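Local coordinates for NOL1/NOP2/sun family protein (Enterococcus faecium, PDB 3M4X) that probably methylates cytosines in ribosomal RNA with S-adenosylmethionine as methyl donor, as a member of the RsmF branch of the NOL1/NOP2/sun family, at residues E240-I245 / G294-K299; K211-I216 / L230-C235; W248-Y253 / G274-L279; K14-L19 / S186-F191. All coordinates share one frame; numbering follows the deposited sequence.

Interaction 1: residues E240-I245 / G294-K299; sequences EENEEI and GHFVAK
The Asn242 amide stacks offset on one face of Phe296, over the CB-CG end of the phenylalanine. Its plane is turned only 6° from that of the ring, and the two side chains run antiparallel. Asn242 CG stands 3.3 Å from Phe296 CG. Its two amide arms straddle the root of the ring, with OD1 3.4 Å from Phe296 CB and ND2 3.5 Å from Phe296 CD2. Asn242 CB lies over the middle of the ring, modelled too close for the spacing to carry weight. Phe296 reaches this position with CG anti to its backbone N (chi1 176°), which swings the ring out from the strand towards the start of the helix. Glu243 adds a smaller share: its backbone N is 3.9 Å from Phe296 CZ, approaching obliquely. The Glu243 carboxylate is held elsewhere, by a salt bridge to Arg284 and a hydrogen bond from the backbone N of Arg270. Asn242 occupies the N-cap position of helix 243-252 without its side chain capping the helix. The contact thus places the start of that helix against strand 295-302, which pairs antiparallel with strand 228-234, where Asn242 also touches Thr234, while neighbouring Glu241 packs on helix 205-222.

Interaction 2: residues K211-I216 / L230-C235; sequences KRQQEI and LIYSTC
Tyr232 and Gln213 carry nearly all of this contact between strand 228-234 and helix 205-222. Along the strand, Tyr232 comes first. With CG anti to its backbone N (chi1 174°), the ring extends from the sheet to the helix and delivers its hydroxyl to Gln213. Tyr232 OH is 3.1 Å from Gln213 CG, which lies at the ring edge near its plane, and 3.7 Å from Gln213 CB. The side chains cross at about a right angle. Ser233 follows, and its carbonyl O accepts a weak hydrogen bond of 3.4 Å from Thr234 OG1. Thr234 itself is marginal to the contact and has Phe296 and Asn242 as further neighbours. Strands 176-182 and 228-234 are parallel neighbours joined through this helix, a beta-alpha-beta crossover as in Rossmann-like methyltransferases. Chemically, the buried phenol is satisfied by the backbone O of Glu241, to which its hydroxyl donates; the methylenes of Gln213 contribute van der Waals cover around Tyr232 OH.

Interaction 3: residues W248-Y253 / G274-L279; sequences WLVENY and GSVAGL
One hydrogen bond and a small apolar patch join the last turns of helix 243-252 to the loop at 274-279. The polar part is Ser275 OG donating to Glu251 OE2 over 2.7 Å. It meets the carboxylate oxygen on its syn side but 32° out of the carboxylate plane, so the approach is tilted. Glu251 is extended beyond CG, which carries its carboxylate across to the serine. Both residues are solvent-exposed. On the loop side, the backbone N of Ser275 is also bonded to Ser247 OG, one turn back on the same helix.

The apolar part centres on Val276, which has the most surface covered here. Its CG1 is 3.9 Å from Val250 CG1, and its CG2 lies 4.0 Å from Val250 CB, so the two valines cross with both methyls of Val276 engaged. The torsion of Val276 (chi1 -56°) sets CG1 anti to the carbonyl carbon, where it also meets the crossing Glu251 side chain, 3.9 Å from its CG. The aliphatic stem of the glutamate therefore covers the valine beside the polar bond.

Val250 and, further along the loop, Leu279 both reach Ile257 of strand 255-258. The strand order of the sheet, with 295-302 antiparallel between 228-234 and 255-258, is that of a class I methyltransferase; this loop belongs to the insertion between 255-258 and 295-302 and folds back on the helix preceding 255-258.

Interaction 4: residues K14-L19 / S186-F191; sequences KKYRLL and SGEGMF
Tyr16 and Glu188 form a single buried polar contact that ties the N-terminal helix 10-20 to the loop after strand 176-182, across the junction of the N-terminal and methyltransferase regions. Tyr16 OH donates to Glu188 OE1 at 2.5 Å, shorter than usual, though the exact value is uncertain at this resolution. The backbones stay well apart, with the closest CA atoms, those of Tyr16 and Glu188, separated by 11.2 Å, so the side chains alone bridge the interval. Glu188 does its part with a chain extended beyond CG (chi2 165°). The carboxylate stands almost perpendicular to the tyrosine ring, their planes 86° apart, and OE1 comes within 3.3 Å of Tyr16 CZ.

The carboxylate is gripped by more than the phenol. Phe237 N bonds to OE1 and Trp201 NE1 to OE2, which together should fix its rotation. Lys15 NZ lies 5.3 Å from Glu188 OE2, not in contact, and instead forms a salt bridge with Glu240. Within the loop, Glu188 CA rests 3.7 Å above the plane of the Phe191 ring, offset towards its rim, and the Phe191 ring meets Phe12 and Trp201, each edge-to-face.

The sequence Ser-Gly-Glu-Gly directly follows a Pro-Cys pair that matches motif IV of RNA cytosine-5 methyltransferases. Glu188 thus links what is probably an active-site loop to the N-terminal domain, an attachment consistent with the RsmF-type architecture.

From the N terminus, helix 10-20 opens interaction 4, which closes the longest loop at 186-191 and attaches the N-terminal region to the methyltransferase core. Interaction 2 follows in series, closing the short helix-to-strand connection between 211-216 and 230-235. Interaction 1 then opens at 240-245 and closes at 294-299, with interaction 3 nested inside it; no two loops cross. Interactions 1 and 3 share helix 243-252, while interactions 1 and 2 meet through neighbouring strands 295-302 and 228-234, where Ala298 N lies 2.8 Å from Tyr232 O. A probable backbone hydrogen bond from Gly189 N to Cys235 O joins interaction 4 to interaction 2, whereas interactions 3 and 4 stay apart, nearest atoms about 9 Å.

Interaction 1: residues E240-I245 / G294-K299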
loop_
_atom_site.group_PDB
_atom_site.type_symbol
_atom_site.label_atom_id
_atom_site.label_comp_id
_atom_site.label_asym_id
_atom_site.label_seq_id
_atom_site.Cartn_x
_atom_site.Cartn_y
_atom_site.Cartn_z
ATOM N N GLU A 240 -12.629 -16.655 16.215
ATOM C CA GLU A 240 -12.718 -17.581 15.087
ATOM C C GLU A 240 -11.830 -17.143 13.919
ATOM O O GLU A 240 -11.344 -17.975 13.171
ATOM C CB GLU A 240 -14.168 -17.776 14.630
ATOM C CG GLU A 240 -15.076 -18.475 15.660
ATOM C CD GLU A 240 -15.580 -17.521 16.745
ATOM O OE1 GLU A 240 -15.249 -16.316 16.702
ATOM O OE2 GLU A 240 -16.312 -17.974 17.644
ATOM N N GLU A 241 -11.602 -15.838 13.793
ATOM C CA GLU A 241 -10.814 -15.290 12.687
ATOM C C GLU A 241 -9.395 -14.880 13.063
ATOM O O GLU A 241 -8.592 -14.549 12.200
ATOM C CB GLU A 241 -11.539 -14.103 12.062
ATOM C CG GLU A 241 -12.877 -14.482 11.490
ATOM C CD GLU A 241 -13.729 -13.289 11.213
ATOM O OE1 GLU A 241 -14.614 -12.985 12.046
ATOM O OE2 GLU A 241 -13.505 -12.646 10.167
ATOM N N ASN A 242 -9.096 -14.911 14.355
ATOM C CA ASN A 242 -7.812 -14.472 14.862
ATOM C C ASN A 242 -7.021 -15.618 15.496
ATOM O O ASN A 242 -6.282 -16.322 14.804
ATOM C CB ASN A 242 -8.008 -13.330 15.862
ATOM C CG ASN A 242 -8.719 -12.117 15.248
ATOM O OD1 ASN A 242 -9.248 -11.262 15.964
ATOM N ND2 ASN A 242 -8.736 -12.044 13.922
ATOM N N GLU A 243 -7.156 -15.804 16.805
ATOM C CA GLU A 243 -6.399 -16.859 17.491
ATOM C C GLU A 243 -6.650 -18.257 16.918
ATOM O O GLU A 243 -5.764 -19.109 16.955
ATOM C CB GLU A 243 -6.690 -16.895 18.999
ATOM C CG GLU A 243 -6.163 -15.719 19.800
ATOM C CD GLU A 243 -7.131 -14.537 19.827
ATOM O OE1 GLU A 243 -8.153 -14.593 19.114
ATOM O OE2 GLU A 243 -6.862 -13.549 20.556
ATOM N N GLU A 244 -7.857 -18.514 16.421
ATOM C CA GLU A 244 -8.160 -19.853 15.923
ATOM C C GLU A 244 -7.504 -20.075 14.561
ATOM O O GLU A 244 -7.041 -21.172 14.278
ATOM C CB GLU A 244 -9.666 -20.141 15.891
ATOM C CG GLU A 244 -10.277 -20.298 17.287
ATOM C CD GLU A 244 -11.763 -20.681 17.261
ATOM O OE1 GLU A 244 -12.212 -21.274 16.261
ATOM O OE2 GLU A 244 -12.480 -20.391 18.245
ATOM N N ILE A 245 -7.447 -19.021 13.745
ATOM C CA ILE A 245 -6.698 -19.045 12.489
ATOM C C ILE A 245 -5.192 -19.282 12.703
ATOM O O ILE A 245 -4.582 -20.101 12.014
ATOM C CB ILE A 245 -6.907 -17.748 11.682
ATOM C CG1 ILE A 245 -8.267 -17.776 10.985
ATOM C CG2 ILE A 245 -5.806 -17.583 10.634
ATOM C CD1 ILE A 245 -8.478 -18.997 10.094
ATOM N N GLY A 294 -9.570 -1.129 15.884
ATOM C CA GLY A 294 -9.620 -2.544 16.186
ATOM C C GLY A 294 -8.940 -3.361 15.107
ATOM O O GLY A 294 -9.294 -3.296 13.930
ATOM N N HIS A 295 -7.951 -4.136 15.524
ATOM C CA HIS A 295 -7.178 -4.953 14.607
ATOM C C HIS A 295 -6.586 -6.151 15.333
ATOM O O HIS A 295 -6.381 -6.135 16.552
ATOM C CB HIS A 295 -6.066 -4.118 13.959
ATOM C CG HIS A 295 -6.292 -3.838 12.503
ATOM N ND1 HIS A 295 -6.999 -2.739 12.054
ATOM C CD2 HIS A 295 -5.919 -4.519 11.394
ATOM C CE1 HIS A 295 -7.049 -2.756 10.735
ATOM N NE2 HIS A 295 -6.397 -3.826 10.308
ATOM N N PHE A 296 -6.337 -7.200 14.566
ATOM C CA PHE A 296 -5.557 -8.333 15.022
ATOM C C PHE A 296 -4.391 -8.503 14.049
ATOM O O PHE A 296 -4.588 -8.434 12.842
ATOM C CB PHE A 296 -6.438 -9.590 15.019
ATOM C CG PHE A 296 -5.713 -10.840 15.382
ATOM C CD1 PHE A 296 -5.451 -11.145 16.714
ATOM C CD2 PHE A 296 -5.318 -11.740 14.396
ATOM C CE1 PHE A 296 -4.794 -12.320 17.059
ATOM C CE2 PHE A 296 -4.660 -12.918 14.728
ATOM C CZ PHE A 296 -4.398 -13.205 16.056
ATOM N N VAL A 297 -3.183 -8.704 14.569
ATOM C CA VAL A 297 -2.029 -8.987 13.724
ATOM C C VAL A 297 -1.142 -10.081 14.288
ATOM O O VAL A 297 -0.934 -10.158 15.492
ATOM C CB VAL A 297 -1.127 -7.751 13.493
ATOM C CG1 VAL A 297 -0.045 -8.096 12.473
ATOM C CG2 VAL A 297 -1.937 -6.616 12.979
ATOM N N ALA A 298 -0.594 -10.907 13.399
ATOM C CA ALA A 298 0.333 -11.957 13.792
ATOM C C ALA A 298 1.476 -12.067 12.779
ATOM O O ALA A 298 1.275 -11.889 11.569
ATOM C CB ALA A 298 -0.413 -13.293 13.923
ATOM N N LYS A 299 2.682 -12.328 13.267
ATOM C CA LYS A 299 3.821 -12.571 12.377
ATOM C C LYS A 299 4.354 -13.989 12.579
ATOM O O LYS A 299 4.605 -14.399 13.704
ATOM C CB LYS A 299 4.945 -11.560 12.613
ATOM C CG LYS A 299 6.151 -11.772 11.711
ATOM C CD LYS A 299 7.139 -10.601 11.785
ATOM C CE LYS A 299 7.771 -10.520 13.160
ATOM N NZ LYS A 299 8.924 -9.583 13.233
#

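Interaction 2: residues K211-I216 / L230-C235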
loop_
_atom_site.group_PDB
_atom_site.type_symbol
_atom_site.label_atom_id
_atom_site.label_comp_id
_atom_site.label_asym_id
_atom_site.label_seq_id
_atom_site.Cartn_x
_atom_site.Cartn_y
_atom_site.Cartn_z
ATOM N N LYS A 211 -13.388 -19.899 7.357
ATOM C CA LYS A 211 -13.134 -20.842 6.261
ATOM C C LYS A 211 -12.481 -20.157 5.061
ATOM O O LYS A 211 -11.614 -20.733 4.403
ATOM C CB LYS A 211 -14.426 -21.547 5.818
ATOM C CG LYS A 211 -15.164 -22.241 6.938
ATOM C CD LYS A 211 -16.479 -22.874 6.451
ATOM C CE LYS A 211 -16.877 -24.060 7.325
ATOM N NZ LYS A 211 -18.130 -24.714 6.847
ATOM N N ARG A 212 -12.906 -18.938 4.757
ATOM C CA ARG A 212 -12.325 -18.225 3.634
ATOM C C ARG A 212 -10.884 -17.842 3.961
ATOM O O ARG A 212 -9.996 -17.892 3.100
ATOM C CB ARG A 212 -13.157 -16.995 3.268
ATOM C CG ARG A 212 -13.170 -16.689 1.771
ATOM C CD ARG A 212 -14.060 -15.489 1.437
ATOM N NE ARG A 212 -14.210 -15.295 -0.007
ATOM C CZ ARG A 212 -14.165 -14.113 -0.621
ATOM N NH1 ARG A 212 -13.972 -13.000 0.078
ATOM N NH2 ARG A 212 -14.312 -14.040 -1.939
ATOM N N GLN A 213 -10.648 -17.489 5.216
ATOM C CA GLN A 213 -9.305 -17.136 5.649
ATOM C C GLN A 213 -8.355 -18.307 5.419
ATOM O O GLN A 213 -7.234 -18.131 4.939
ATOM C CB GLN A 213 -9.310 -16.680 7.115
ATOM C CG GLN A 213 -9.642 -15.198 7.260
ATOM C CD GLN A 213 -10.617 -14.900 8.382
ATOM O OE1 GLN A 213 -11.355 -13.914 8.333
ATOM N NE2 GLN A 213 -10.628 -15.748 9.395
ATOM N N GLN A 214 -8.829 -19.505 5.743
ATOM C CA GLN A 214 -8.036 -20.711 5.599
ATOM C C GLN A 214 -7.696 -20.976 4.146
ATOM O O GLN A 214 -6.592 -21.387 3.828
ATOM C CB GLN A 214 -8.787 -21.900 6.200
ATOM C CG GLN A 214 -8.875 -21.845 7.716
ATOM C CD GLN A 214 -9.745 -22.952 8.304
ATOM O OE1 GLN A 214 -9.634 -23.279 9.483
ATOM N NE2 GLN A 214 -10.611 -23.524 7.483
ATOM N N GLU A 215 -8.649 -20.732 3.260
ATOM C CA GLU A 215 -8.419 -20.922 1.833
ATOM C C GLU A 215 -7.374 -19.948 1.275
ATOM O O GLU A 215 -6.503 -20.335 0.488
ATOM C CB GLU A 215 -9.737 -20.790 1.062
ATOM C CG GLU A 215 -10.708 -21.935 1.328
ATOM C CD GLU A 215 -12.163 -21.511 1.263
ATOM O OE1 GLU A 215 -12.479 -20.570 0.504
ATOM O OE2 GLU A 215 -12.992 -22.127 1.973
ATOM N N ILE A 216 -7.477 -18.685 1.676
ATOM C CA ILE A 216 -6.550 -17.674 1.232
ATOM C C ILE A 216 -5.149 -18.033 1.713
ATOM O O ILE A 216 -4.191 -18.012 0.932
ATOM C CB ILE A 216 -6.972 -16.271 1.723
ATOM C CG1 ILE A 216 -8.305 -15.877 1.091
ATOM C CG2 ILE A 216 -5.911 -15.220 1.375
ATOM C CD1 ILE A 216 -8.865 -14.575 1.599
ATOM N N LEU A 230 5.330 -14.563 7.185
ATOM C CA LEU A 230 3.924 -14.351 6.920
ATOM C C LEU A 230 3.357 -13.440 7.981
ATOM O O LEU A 230 3.471 -13.711 9.182
ATOM C CB LEU A 230 3.184 -15.677 6.988
ATOM C CG LEU A 230 1.668 -15.566 7.022
ATOM C CD1 LEU A 230 1.173 -15.036 5.698
ATOM C CD2 LEU A 230 1.097 -16.922 7.299
ATOM N N ILE A 231 2.754 -12.349 7.536
ATOM C CA ILE A 231 2.038 -11.470 8.430
ATOM C C ILE A 231 0.537 -11.598 8.135
ATOM O O ILE A 231 0.099 -11.364 7.003
ATOM C CB ILE A 231 2.504 -10.004 8.297
ATOM C CG1 ILE A 231 3.924 -9.815 8.852
ATOM C CG2 ILE A 231 1.545 -9.077 9.044
ATOM C CD1 ILE A 231 5.052 -10.190 7.896
ATOM N N TYR A 232 -0.232 -11.997 9.149
ATOM C CA TYR A 232 -1.687 -12.144 9.030
ATOM C C TYR A 232 -2.419 -11.102 9.856
ATOM O O TYR A 232 -2.069 -10.845 11.010
ATOM C CB TYR A 232 -2.129 -13.526 9.505
ATOM C CG TYR A 232 -3.635 -13.736 9.548
ATOM C CD1 TYR A 232 -4.353 -13.942 8.384
ATOM C CD2 TYR A 232 -4.331 -13.743 10.759
ATOM C CE1 TYR A 232 -5.715 -14.154 8.407
ATOM C CE2 TYR A 232 -5.712 -13.953 10.800
ATOM C CZ TYR A 232 -6.397 -14.167 9.615
ATOM O OH TYR A 232 -7.767 -14.382 9.611
ATOM N N SER A 233 -3.456 -10.516 9.278
ATOM C CA SER A 233 -4.176 -9.468 9.982
ATOM C C SER A 233 -5.639 -9.429 9.627
ATOM O O SER A 233 -6.073 -9.924 8.580
ATOM C CB SER A 233 -3.572 -8.103 9.705
ATOM O OG SER A 233 -4.054 -7.600 8.470
ATOM N N THR A 234 -6.390 -8.778 10.499
ATOM C CA THR A 234 -7.821 -8.778 10.390
ATOM C C THR A 234 -8.344 -7.512 11.065
ATOM O O THR A 234 -7.694 -6.975 11.960
ATOM C CB THR A 234 -8.338 -10.072 11.054
ATOM O OG1 THR A 234 -8.977 -10.901 10.073
ATOM C CG2 THR A 234 -9.251 -9.767 12.204
ATOM N N CYS A 235 -9.488 -7.003 10.620
ATOM C CA CYS A 235 -10.102 -5.871 11.305
ATOM C C CYS A 235 -11.364 -6.318 12.039
ATOM O O CYS A 235 -12.405 -5.683 11.974
ATOM C CB CYS A 235 -10.385 -4.707 10.343
ATOM S SG CYS A 235 -11.502 -5.095 8.981
#

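Interaction 3: residues W248-Y253 / G274-L279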
loop_
_atom_site.group_PDB
_atom_site.type_symbol
_atom_site.label_atom_id
_atom_site.label_comp_id
_atom_site.label_asym_id
_atom_site.label_seq_id
_atom_site.Cartn_x
_atom_site.Cartn_y
_atom_site.Cartn_z
ATOM N N TRP A 248 -4.716 -22.922 13.828
ATOM C CA TRP A 248 -4.855 -23.709 12.623
ATOM C C TRP A 248 -3.576 -23.672 11.775
ATOM O O TRP A 248 -3.111 -24.713 11.301
ATOM C CB TRP A 248 -6.058 -23.205 11.823
ATOM C CG TRP A 248 -6.250 -23.932 10.526
ATOM C CD1 TRP A 248 -6.878 -25.131 10.343
ATOM C CD2 TRP A 248 -5.813 -23.503 9.227
ATOM N NE1 TRP A 248 -6.860 -25.474 9.015
ATOM C CE2 TRP A 248 -6.211 -24.495 8.306
ATOM C CE3 TRP A 248 -5.122 -22.376 8.754
ATOM C CZ2 TRP A 248 -5.954 -24.394 6.941
ATOM C CZ3 TRP A 248 -4.864 -22.275 7.399
ATOM C CH2 TRP A 248 -5.272 -23.286 6.507
ATOM N N LEU A 249 -3.003 -22.482 11.593
ATOM C CA LEU A 249 -1.722 -22.357 10.884
ATOM C C LEU A 249 -0.623 -23.180 11.550
ATOM O O LEU A 249 0.088 -23.932 10.884
ATOM C CB LEU A 249 -1.272 -20.893 10.790
ATOM C CG LEU A 249 -1.920 -20.012 9.721
ATOM C CD1 LEU A 249 -1.463 -18.545 9.837
ATOM C CD2 LEU A 249 -1.596 -20.572 8.358
ATOM N N VAL A 250 -0.477 -23.017 12.863
ATOM C CA VAL A 250 0.567 -23.704 13.622
ATOM C C VAL A 250 0.366 -25.226 13.655
ATOM O O VAL A 250 1.331 -25.992 13.711
ATOM C CB VAL A 250 0.650 -23.171 15.072
ATOM C CG1 VAL A 250 1.548 -24.063 15.937
ATOM C CG2 VAL A 250 1.135 -21.734 15.082
ATOM N N GLU A 251 -0.886 -25.660 13.605
ATOM C CA GLU A 251 -1.171 -27.089 13.638
ATOM C C GLU A 251 -0.950 -27.768 12.297
ATOM O O GLU A 251 -0.597 -28.946 12.240
ATOM C CB GLU A 251 -2.594 -27.342 14.142
ATOM C CG GLU A 251 -2.713 -27.142 15.644
ATOM C CD GLU A 251 -4.135 -26.916 16.111
ATOM O OE1 GLU A 251 -5.042 -26.803 15.259
ATOM O OE2 GLU A 251 -4.341 -26.831 17.339
ATOM N N ASN A 252 -1.144 -27.024 11.216
ATOM C CA ASN A 252 -1.145 -27.644 9.904
ATOM C C ASN A 252 0.062 -27.301 9.036
ATOM O O ASN A 252 0.205 -27.827 7.927
ATOM C CB ASN A 252 -2.458 -27.353 9.181
ATOM C CG ASN A 252 -3.650 -27.991 9.875
ATOM O OD1 ASN A 252 -4.391 -27.318 10.595
ATOM N ND2 ASN A 252 -3.824 -29.301 9.684
ATOM N N TYR A 253 0.933 -26.437 9.548
ATOM C CA TYR A 253 2.109 -26.019 8.797
ATOM C C TYR A 253 3.342 -25.853 9.667
ATOM O O TYR A 253 3.244 -25.515 10.854
ATOM C CB TYR A 253 1.832 -24.706 8.084
ATOM C CG TYR A 253 0.706 -24.777 7.099
ATOM C CD1 TYR A 253 -0.591 -24.492 7.484
ATOM C CD2 TYR A 253 0.939 -25.126 5.778
ATOM C CE1 TYR A 253 -1.627 -24.547 6.576
ATOM C CE2 TYR A 253 -0.093 -25.189 4.858
ATOM C CZ TYR A 253 -1.374 -24.893 5.261
ATOM O OH TYR A 253 -2.407 -24.939 4.352
ATOM N N GLY A 274 -7.311 -19.722 21.649
ATOM C CA GLY A 274 -6.676 -20.554 20.634
ATOM C C GLY A 274 -6.426 -21.963 21.128
ATOM O O GLY A 274 -6.999 -22.380 22.140
ATOM N N SER A 275 -5.573 -22.707 20.425
ATOM C CA SER A 275 -5.220 -24.051 20.864
ATOM C C SER A 275 -3.740 -24.376 20.740
ATOM O O SER A 275 -3.371 -25.542 20.755
ATOM C CB SER A 275 -6.053 -25.112 20.136
ATOM O OG SER A 275 -5.848 -25.085 18.740
ATOM N N VAL A 276 -2.891 -23.358 20.626
ATOM C CA VAL A 276 -1.452 -23.594 20.562
ATOM C C VAL A 276 -0.727 -22.592 21.440
ATOM O O VAL A 276 -1.312 -21.603 21.846
ATOM C CB VAL A 276 -0.903 -23.503 19.110
ATOM C CG1 VAL A 276 -1.651 -24.461 18.206
ATOM C CG2 VAL A 276 -1.000 -22.057 18.579
ATOM N N ALA A 277 0.545 -22.849 21.717
ATOM C CA ALA A 277 1.357 -21.946 22.518
ATOM C C ALA A 277 1.679 -20.678 21.733
ATOM O O ALA A 277 1.477 -20.625 20.522
ATOM C CB ALA A 277 2.652 -22.646 22.931
ATOM N N GLY A 278 2.175 -19.663 22.437
ATOM C CA GLY A 278 2.730 -18.463 21.827
ATOM C C GLY A 278 1.772 -17.381 21.373
ATOM O O GLY A 278 2.195 -16.358 20.835
ATOM N N LEU A 279 0.481 -17.606 21.568
ATOM C CA LEU A 279 -0.547 -16.675 21.112
ATOM C C LEU A 279 -0.416 -15.257 21.702
ATOM O O LEU A 279 -0.866 -14.274 21.112
ATOM C CB LEU A 279 -1.926 -17.259 21.414
ATOM C CG LEU A 279 -2.713 -17.906 20.262
ATOM C CD1 LEU A 279 -1.912 -18.043 18.982
ATOM C CD2 LEU A 279 -3.335 -19.242 20.671
#

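Interaction 4: residues K14-L19 / S186-F191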
loop_
_atom_site.group_PDB
_atom_site.type_symbol
_atom_site.label_atom_id
_atom_site.label_comp_id
_atom_site.label_asym_id
_atom_site.label_seq_id
_atom_site.Cartn_x
_atom_site.Cartn_y
_atom_site.Cartn_z
ATOM N N LYS A 14 -24.269 -10.402 23.041
ATOM C CA LYS A 14 -24.203 -11.628 23.838
ATOM C C LYS A 14 -22.841 -12.321 23.699
ATOM O O LYS A 14 -22.225 -12.740 24.690
ATOM C CB LYS A 14 -25.315 -12.608 23.439
ATOM C CG LYS A 14 -26.730 -12.033 23.400
ATOM C CD LYS A 14 -27.771 -13.154 23.264
ATOM C CE LYS A 14 -28.925 -12.778 22.322
ATOM N NZ LYS A 14 -29.685 -11.545 22.713
ATOM N N LYS A 15 -22.370 -12.453 22.461
ATOM C CA LYS A 15 -21.112 -13.151 22.211
ATOM C C LYS A 15 -20.006 -12.528 23.053
ATOM O O LYS A 15 -19.302 -13.220 23.785
ATOM C CB LYS A 15 -20.759 -13.098 20.718
ATOM C CG LYS A 15 -19.506 -13.885 20.299
ATOM C CD LYS A 15 -19.447 -14.016 18.784
ATOM C CE LYS A 15 -18.307 -14.923 18.323
ATOM N NZ LYS A 15 -16.976 -14.326 18.611
ATOM N N TYR A 16 -19.891 -11.206 22.970
ATOM C CA TYR A 16 -18.801 -10.487 23.618
ATOM C C TYR A 16 -18.999 -10.190 25.104
ATOM O O TYR A 16 -18.028 -9.937 25.811
ATOM C CB TYR A 16 -18.426 -9.232 22.807
ATOM C CG TYR A 16 -17.640 -9.597 21.558
ATOM C CD1 TYR A 16 -18.279 -9.777 20.339
ATOM C CD2 TYR A 16 -16.267 -9.815 21.612
ATOM C CE1 TYR A 16 -17.569 -10.133 19.194
ATOM C CE2 TYR A 16 -15.540 -10.180 20.462
ATOM C CZ TYR A 16 -16.202 -10.334 19.260
ATOM O OH TYR A 16 -15.516 -10.690 18.119
ATOM N N ARG A 17 -20.248 -10.217 25.571
ATOM C CA ARG A 17 -20.513 -10.270 27.002
ATOM C C ARG A 17 -19.843 -11.502 27.602
ATOM O O ARG A 17 -19.100 -11.415 28.581
ATOM C CB ARG A 17 -22.013 -10.349 27.278
ATOM C CG ARG A 17 -22.726 -9.032 27.231
ATOM C CD ARG A 17 -23.850 -8.994 28.251
ATOM N NE ARG A 17 -24.574 -7.728 28.206
ATOM C CZ ARG A 17 -25.739 -7.563 27.590
ATOM N NH1 ARG A 17 -26.316 -8.588 26.973
ATOM N NH2 ARG A 17 -26.333 -6.376 27.596
ATOM N N LEU A 18 -20.110 -12.656 27.005
ATOM C CA LEU A 18 -19.481 -13.901 27.448
ATOM C C LEU A 18 -17.955 -13.931 27.290
ATOM O O LEU A 18 -17.244 -14.407 28.182
ATOM C CB LEU A 18 -20.097 -15.104 26.728
ATOM C CG LEU A 18 -21.529 -15.480 27.117
ATOM C CD1 LEU A 18 -21.999 -16.659 26.285
ATOM C CD2 LEU A 18 -21.628 -15.799 28.606
ATOM N N LEU A 19 -17.456 -13.434 26.159
ATOM C CA LEU A 19 -16.017 -13.488 25.878
ATOM C C LEU A 19 -15.226 -12.556 26.784
ATOM O O LEU A 19 -14.138 -12.910 27.244
ATOM C CB LEU A 19 -15.723 -13.113 24.424
ATOM C CG LEU A 19 -15.346 -14.159 23.377
ATOM C CD1 LEU A 19 -15.163 -15.590 23.937
ATOM C CD2 LEU A 19 -16.371 -14.117 22.245
ATOM N N SER A 186 -14.938 -10.504 9.281
ATOM C CA SER A 186 -16.308 -10.111 9.648
ATOM C C SER A 186 -16.503 -8.606 9.857
ATOM O O SER A 186 -17.632 -8.107 9.803
ATOM C CB SER A 186 -16.842 -10.920 10.844
ATOM O OG SER A 186 -15.914 -10.976 11.915
ATOM N N GLY A 187 -15.410 -7.887 10.089
ATOM C CA GLY A 187 -15.452 -6.432 10.103
ATOM C C GLY A 187 -16.064 -5.797 11.340
ATOM O O GLY A 187 -16.734 -4.768 11.257
ATOM N N GLU A 188 -15.830 -6.404 12.497
ATOM C CA GLU A 188 -16.349 -5.864 13.740
ATOM C C GLU A 188 -15.521 -4.673 14.185
ATOM O O GLU A 188 -15.945 -3.895 15.038
ATOM C CB GLU A 188 -16.388 -6.943 14.816
ATOM C CG GLU A 188 -17.098 -8.196 14.365
ATOM C CD GLU A 188 -16.819 -9.372 15.278
ATOM O OE1 GLU A 188 -15.969 -9.227 16.182
ATOM O OE2 GLU A 188 -17.451 -10.436 15.097
ATOM N N GLY A 189 -14.345 -4.530 13.584
ATOM C CA GLY A 189 -13.484 -3.386 13.824
ATOM C C GLY A 189 -13.884 -2.223 12.948
ATOM O O GLY A 189 -13.335 -1.125 13.069
HETATM N N MSE A 190 -14.855 -2.457 12.067
HETATM C CA MSE A 190 -15.354 -1.411 11.175
HETATM C C MSE A 190 -16.729 -0.879 11.611
HETATM O O MSE A 190 -17.316 -0.031 10.932
HETATM C CB MSE A 190 -15.432 -1.919 9.729
HETATM C CG MSE A 190 -14.084 -2.257 9.080
HETATM SE SE MSE A 190 -12.846 -0.726 8.974
HETATM C CE MSE A 190 -11.644 -1.207 10.447
ATOM N N PHE A 191 -17.236 -1.370 12.739
ATOM C CA PHE A 191 -18.550 -0.944 13.244
ATOM C C PHE A 191 -18.703 0.583 13.433
ATOM O O PHE A 191 -19.688 1.174 12.978
ATOM C CB PHE A 191 -18.891 -1.667 14.548
ATOM C CG PHE A 191 -19.384 -3.071 14.358
ATOM C CD1 PHE A 191 -19.412 -3.654 13.101
ATOM C CD2 PHE A 191 -19.810 -3.816 15.445
ATOM C CE1 PHE A 191 -19.864 -4.957 12.925
ATOM C CE2 PHE A 191 -20.263 -5.115 15.276
ATOM C CZ PHE A 191 -20.288 -5.684 14.013
#